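Long-range contacts in endo-1,3-beta-glucanase, family GH16 (Zobellia galactanivorans, PDB 5FUI), which probably degrades laminarin as an endo-1,3-beta-glucanase, the part in the crystal being its C-terminal family 6 carbohydrate-binding module, which binds laminarin: residues Gln25-Ser30 / Gly94-Thr99; Glu61-Ser66 / Trp98-Gln103. All coordinates share one frame; numbering follows the deposited sequence. Where two conformers were deposited one is given.

Contact 1 of 2, residues Gln25-Ser30 / Gly94-Thr99; sequences QKEPCS and GWQNWT
The indole of Trp-98 meets the loop after strand 25-28 in two ways: Ser-30 OG sits at its edge, near the ring plane, and Cys-29 SG comes at it obliquely. NE1 of Trp-98 donates to Ser-30 OG in a weak bond of 3.1 Å, bent to 128° at the hydrogen. SG of Cys-29 is 3.7 Å from CZ2 of Trp-98 and 40° off the normal of the six-membered ring, a sulfur-aromatic contact. Cys-29 reaches it with SG anti to the backbone N (chi1 177°). The amide plane of Gln-96 stands almost perpendicular to the carboxylate of Glu-27, and the two side chains approach from opposite directions. That carboxylate has its main partner outside the contact, with OE2 accepting from Asn-35 ND2. In this family 6 module, a beta-sandwich of two antiparallel sheets, strand 25-28 pairs with 34-37 in a small separate hairpin; the contact joins the loop between these two strands to the corner leading into edge strand 97-107. A type I turn from Gly-94 to Asn-97 makes that corner and carries Gln-96 toward the Ser-30 backbone. Bent at chi2, the Gln-96 side chain lies along Ser-30: CB of Gln-96 is 3.5 Å from Ser-30 OG, and CD of Gln-96 is 3.8 Å from Ser-30 N. With an alanine here the amide is gone, and a gap would probably open between the Ser-30 backbone and the turn. Asn-35 of strand 34-37 also touches Cys-29, Gln-96 and Trp-98.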
# COMPACT_ATOMS: atom_id res chain seq x y z
N GLN A 25 -11.91 -0.33 -6.16
CA GLN A 25 -13.12 -0.84 -5.54
C GLN A 25 -12.73 -1.83 -4.46
O GLN A 25 -11.73 -2.51 -4.53
CB GLN A 25 -13.98 -1.60 -6.55
CG GLN A 25 -14.59 -0.63 -7.58
CD GLN A 25 -15.39 -1.32 -8.62
OE1 GLN A 25 -16.13 -2.25 -8.34
NE2 GLN A 25 -15.20 -0.90 -9.85
N LYS A 26 -13.57 -1.95 -3.45
CA LYS A 26 -13.40 -2.96 -2.38
C LYS A 26 -14.05 -4.30 -2.77
O LYS A 26 -15.08 -4.33 -3.51
CB LYS A 26 -14.08 -2.49 -1.08
CG LYS A 26 -13.55 -1.21 -0.46
CD LYS A 26 -14.32 -0.92 0.83
CE LYS A 26 -13.90 0.36 1.50
NZ LYS A 26 -13.32 1.28 0.50
N GLU A 27 -13.49 -5.40 -2.26
CA GLU A 27 -14.06 -6.72 -2.56
C GLU A 27 -13.68 -7.64 -1.40
O GLU A 27 -12.73 -7.38 -0.67
CB GLU A 27 -13.57 -7.29 -3.89
CG GLU A 27 -12.06 -7.50 -3.90
CD GLU A 27 -11.56 -8.13 -5.16
OE1 GLU A 27 -12.32 -8.89 -5.81
OE2 GLU A 27 -10.36 -7.96 -5.51
N PRO A 28 -14.47 -8.72 -1.15
CA PRO A 28 -14.11 -9.64 -0.07
C PRO A 28 -12.75 -10.29 -0.36
O PRO A 28 -12.47 -10.63 -1.49
CB PRO A 28 -15.24 -10.69 -0.09
CG PRO A 28 -16.20 -10.24 -1.11
CD PRO A 28 -15.71 -9.08 -1.84
N CYS A 29 -11.95 -10.41 0.68
CA CYS A 29 -10.57 -10.90 0.50
C CYS A 29 -10.55 -12.37 1.07
O CYS A 29 -11.12 -12.63 2.15
CB CYS A 29 -9.65 -9.97 1.31
SG CYS A 29 -7.92 -10.47 1.28
N SER A 30 -9.79 -13.21 0.41
CA SER A 30 -9.62 -14.61 0.85
C SER A 30 -8.94 -14.74 2.18
O SER A 30 -9.07 -15.78 2.83
CB SER A 30 -8.83 -15.43 -0.20
OG SER A 30 -7.48 -14.95 -0.31
N GLY A 94 -2.73 -15.25 -9.33
CA GLY A 94 -4.17 -15.28 -9.06
C GLY A 94 -4.49 -14.01 -8.30
O GLY A 94 -3.61 -13.40 -7.62
N TRP A 95 -5.75 -13.59 -8.42
CA TRP A 95 -6.23 -12.35 -7.80
C TRP A 95 -6.31 -12.42 -6.28
O TRP A 95 -6.38 -11.40 -5.58
CB TRP A 95 -7.55 -11.95 -8.44
CG TRP A 95 -7.37 -11.63 -9.90
CD1 TRP A 95 -7.87 -12.31 -10.98
CD2 TRP A 95 -6.56 -10.54 -10.43
NE1 TRP A 95 -7.41 -11.72 -12.16
CE2 TRP A 95 -6.61 -10.64 -11.88
CE3 TRP A 95 -5.83 -9.48 -9.84
CZ2 TRP A 95 -5.98 -9.70 -12.70
CZ3 TRP A 95 -5.16 -8.58 -10.66
CH2 TRP A 95 -5.26 -8.68 -12.07
N GLN A 96 -6.33 -13.64 -5.75
CA GLN A 96 -6.31 -13.89 -4.31
C GLN A 96 -5.17 -14.80 -3.93
O GLN A 96 -5.26 -15.53 -3.00
CB GLN A 96 -7.69 -14.40 -3.76
CG GLN A 96 -8.89 -13.50 -4.05
CD GLN A 96 -8.94 -12.27 -3.17
OE1 GLN A 96 -9.44 -11.21 -3.65
NE2 GLN A 96 -8.56 -12.37 -1.96
N ASN A 97 -4.11 -14.73 -4.70
CA ASN A 97 -2.85 -15.38 -4.33
C ASN A 97 -1.97 -14.30 -3.70
O ASN A 97 -1.45 -13.47 -4.42
CB ASN A 97 -2.13 -16.00 -5.53
CG ASN A 97 -2.83 -17.22 -6.07
OD1 ASN A 97 -2.36 -17.78 -7.06
ND2 ASN A 97 -3.84 -17.62 -5.48
N TRP A 98 -1.86 -14.28 -2.39
CA TRP A 98 -1.24 -13.10 -1.73
C TRP A 98 0.19 -13.34 -1.40
O TRP A 98 0.62 -14.49 -1.14
CB TRP A 98 -2.02 -12.85 -0.41
CG TRP A 98 -3.42 -12.48 -0.72
CD1 TRP A 98 -4.55 -13.32 -0.73
CD2 TRP A 98 -3.85 -11.15 -1.12
NE1 TRP A 98 -5.66 -12.60 -1.17
CE2 TRP A 98 -5.29 -11.28 -1.43
CE3 TRP A 98 -3.23 -9.91 -1.25
CZ2 TRP A 98 -6.05 -10.18 -1.87
CZ3 TRP A 98 -4.01 -8.84 -1.78
CH2 TRP A 98 -5.40 -8.96 -2.02
N THR A 99 0.97 -12.24 -1.40
CA THR A 99 2.37 -12.27 -1.02
C THR A 99 2.72 -10.94 -0.36
O THR A 99 1.97 -9.96 -0.53
CB THR A 99 3.27 -12.57 -2.29
OG1 THR A 99 4.55 -12.97 -1.79
CG2 THR A 99 3.39 -11.29 -3.19

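Contact 2 of 2, residues Glu61-Ser66 / Trp98-Gln103; sequences EYRVAS and WTTVSQ
Strands 61-66 and 98-103 run antiparallel, their directions 151° apart, with Tyr-62/Val-101 and Val-64/Thr-99 as hydrogen-bonded pairs and Arg-63/Thr-100 and Glu-61/Ser-102 as non-hydrogen-bonded ones. Arg-63 bends at chi2 (68°) and lays one face of its guanidinium over the Trp-98 backbone. NH1 of Arg-63 gives a 2.9 Å bond to Thr-100 OG1, slightly out of the guanidinium plane, while NH2 forms a salt bridge with Glu-31. On the same face of the sheet the Thr-100 methyl CG2 lies 3.6 Å from OE2 of Glu-61, whose charge is paired with Arg-129. Ala-65 sets its CB over the six-membered ring of Trp-98, 3.8 Å from the centroid and 13° off the normal, a CH-pi contact. On the face carrying Tyr-62, Val-64 and Val-101, the valine CG2 methyls meet at 4.0 Å (Val-64 CG2 to Val-101 CG2). Tyr-62 OH donates to OE1 of Gln-103 at 2.7 Å, from above the amide's carbonyl plane; Ser-75 shares that oxygen. Tyr-62 packs on Phe-73, Phe-114 and Leu-116 of the five-stranded sheet, so this largely apolar face turns toward the sandwich interior and Gln-103 satisfies the buried tyrosine's hydroxyl; on the other, Arg-63 to Thr-100 links the strands, while the charges find mates outside them.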
# COMPACT_ATOMS: atom_id res chain seq x y z
N GLU A 61 5.62 -3.10 4.84
CA GLU A 61 5.18 -4.34 4.13
C GLU A 61 3.85 -4.12 3.49
O GLU A 61 3.01 -3.41 4.07
CB GLU A 61 5.01 -5.51 5.11
CG GLU A 61 6.34 -6.07 5.68
CD GLU A 61 5.99 -6.99 6.81
OE1 GLU A 61 5.70 -6.48 7.92
OE2 GLU A 61 5.95 -8.26 6.60
N TYR A 62 3.65 -4.72 2.33
CA TYR A 62 2.43 -4.60 1.55
C TYR A 62 1.96 -5.98 1.15
O TYR A 62 2.71 -6.74 0.50
CB TYR A 62 2.64 -3.74 0.24
CG TYR A 62 3.20 -2.36 0.54
CD1 TYR A 62 4.53 -2.12 0.67
CD2 TYR A 62 2.30 -1.28 0.73
CE1 TYR A 62 5.00 -0.83 0.95
CE2 TYR A 62 2.75 0.02 1.02
CZ TYR A 62 4.08 0.21 1.14
OH TYR A 62 4.53 1.48 1.38
N ARG A 63 0.74 -6.32 1.57
CA ARG A 63 0.14 -7.64 1.27
C ARG A 63 -0.63 -7.52 0.01
O ARG A 63 -1.68 -6.86 -0.07
CB ARG A 63 -0.70 -8.11 2.45
CG ARG A 63 -1.28 -9.55 2.38
CD ARG A 63 -0.08 -10.51 2.46
NE ARG A 63 -0.57 -11.90 2.56
CZ ARG A 63 0.25 -12.96 2.53
NH1 ARG A 63 1.59 -12.81 2.41
NH2 ARG A 63 -0.28 -14.21 2.60
N VAL A 64 -0.05 -8.08 -1.06
CA VAL A 64 -0.48 -7.79 -2.47
C VAL A 64 -0.74 -9.08 -3.27
O VAL A 64 -0.23 -10.14 -2.91
CB VAL A 64 0.55 -6.91 -3.24
CG1 VAL A 64 0.60 -5.51 -2.57
CG2 VAL A 64 1.95 -7.55 -3.28
N ALA A 65 -1.50 -8.98 -4.37
CA ALA A 65 -1.69 -10.09 -5.28
C ALA A 65 -1.80 -9.57 -6.68
O ALA A 65 -2.25 -8.41 -6.90
CB ALA A 65 -3.03 -10.75 -4.92
N SER A 66 -1.50 -10.47 -7.67
CA SER A 66 -1.78 -10.07 -9.06
C SER A 66 -1.77 -11.33 -9.89
O SER A 66 -0.92 -12.21 -9.70
CB SER A 66 -0.73 -9.11 -9.63
OG SER A 66 -1.11 -8.81 -10.97
N TRP A 98 -1.86 -14.28 -2.39
CA TRP A 98 -1.24 -13.10 -1.73
C TRP A 98 0.19 -13.34 -1.40
O TRP A 98 0.62 -14.49 -1.14
CB TRP A 98 -2.02 -12.85 -0.41
CG TRP A 98 -3.42 -12.48 -0.72
CD1 TRP A 98 -4.55 -13.32 -0.73
CD2 TRP A 98 -3.85 -11.15 -1.12
NE1 TRP A 98 -5.66 -12.60 -1.17
CE2 TRP A 98 -5.29 -11.28 -1.43
CE3 TRP A 98 -3.23 -9.91 -1.25
CZ2 TRP A 98 -6.05 -10.18 -1.87
CZ3 TRP A 98 -4.01 -8.84 -1.78
CH2 TRP A 98 -5.40 -8.96 -2.02
N THR A 99 0.97 -12.24 -1.40
CA THR A 99 2.37 -12.27 -1.02
C THR A 99 2.72 -10.94 -0.36
O THR A 99 1.97 -9.96 -0.53
CB THR A 99 3.27 -12.57 -2.29
OG1 THR A 99 4.55 -12.97 -1.79
CG2 THR A 99 3.39 -11.29 -3.19
N THR A 100 3.81 -10.90 0.39
CA THR A 100 4.19 -9.66 1.05
C THR A 100 5.49 -9.09 0.50
O THR A 100 6.54 -9.75 0.52
CB THR A 100 4.37 -9.91 2.55
OG1 THR A 100 3.13 -10.46 3.08
CG2 THR A 100 4.59 -8.58 3.31
N VAL A 101 5.38 -7.89 -0.11
CA VAL A 101 6.59 -7.19 -0.55
C VAL A 101 6.86 -6.06 0.45
O VAL A 101 6.01 -5.70 1.28
CB VAL A 101 6.44 -6.65 -2.01
CG1 VAL A 101 6.28 -7.85 -3.00
CG2 VAL A 101 5.26 -5.62 -2.10
N SER A 102 8.03 -5.46 0.32
CA SER A 102 8.39 -4.42 1.31
C SER A 102 9.33 -3.37 0.75
O SER A 102 9.95 -3.56 -0.28
CB SER A 102 8.97 -5.03 2.57
OG SER A 102 10.30 -5.59 2.27
N GLN A 103 9.44 -2.29 1.50
CA GLN A 103 10.50 -1.31 1.30
C GLN A 103 11.03 -0.93 2.68
O GLN A 103 10.30 -1.02 3.65
CB GLN A 103 9.94 -0.10 0.56
CG GLN A 103 8.89 0.67 1.37
CD GLN A 103 8.13 1.75 0.61
OE1 GLN A 103 7.11 2.18 1.11
NE2 GLN A 103 8.60 2.21 -0.52

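Contacts 1 and 2 lie 11 Å apart, centre to centre, and share Trp-98 and Thr-99 on strand 97-107. Trp-98 serves both contacts, its ring edge at Ser-30 in contact 1 and one ring face under Ala-65 CB in contact 2. They also touch directly, Asn-97 O packing 3.2 Å from Ala-65 CB. Magnesium, held by Glu-14, Glu-16, Glu-34 and Asn-126, is about 5 Å from the Cys-29 side chain and about 7 Å from that of Trp-98. At the corner in contact 1, Trp-95 touches a bound 2-aminomethyl-pyridine; the Ala-65 side chain stays about 10 Å from such a ligand. Contact 1 thus lies nearer ligand and metal, contact 2 deeper in the sandwich.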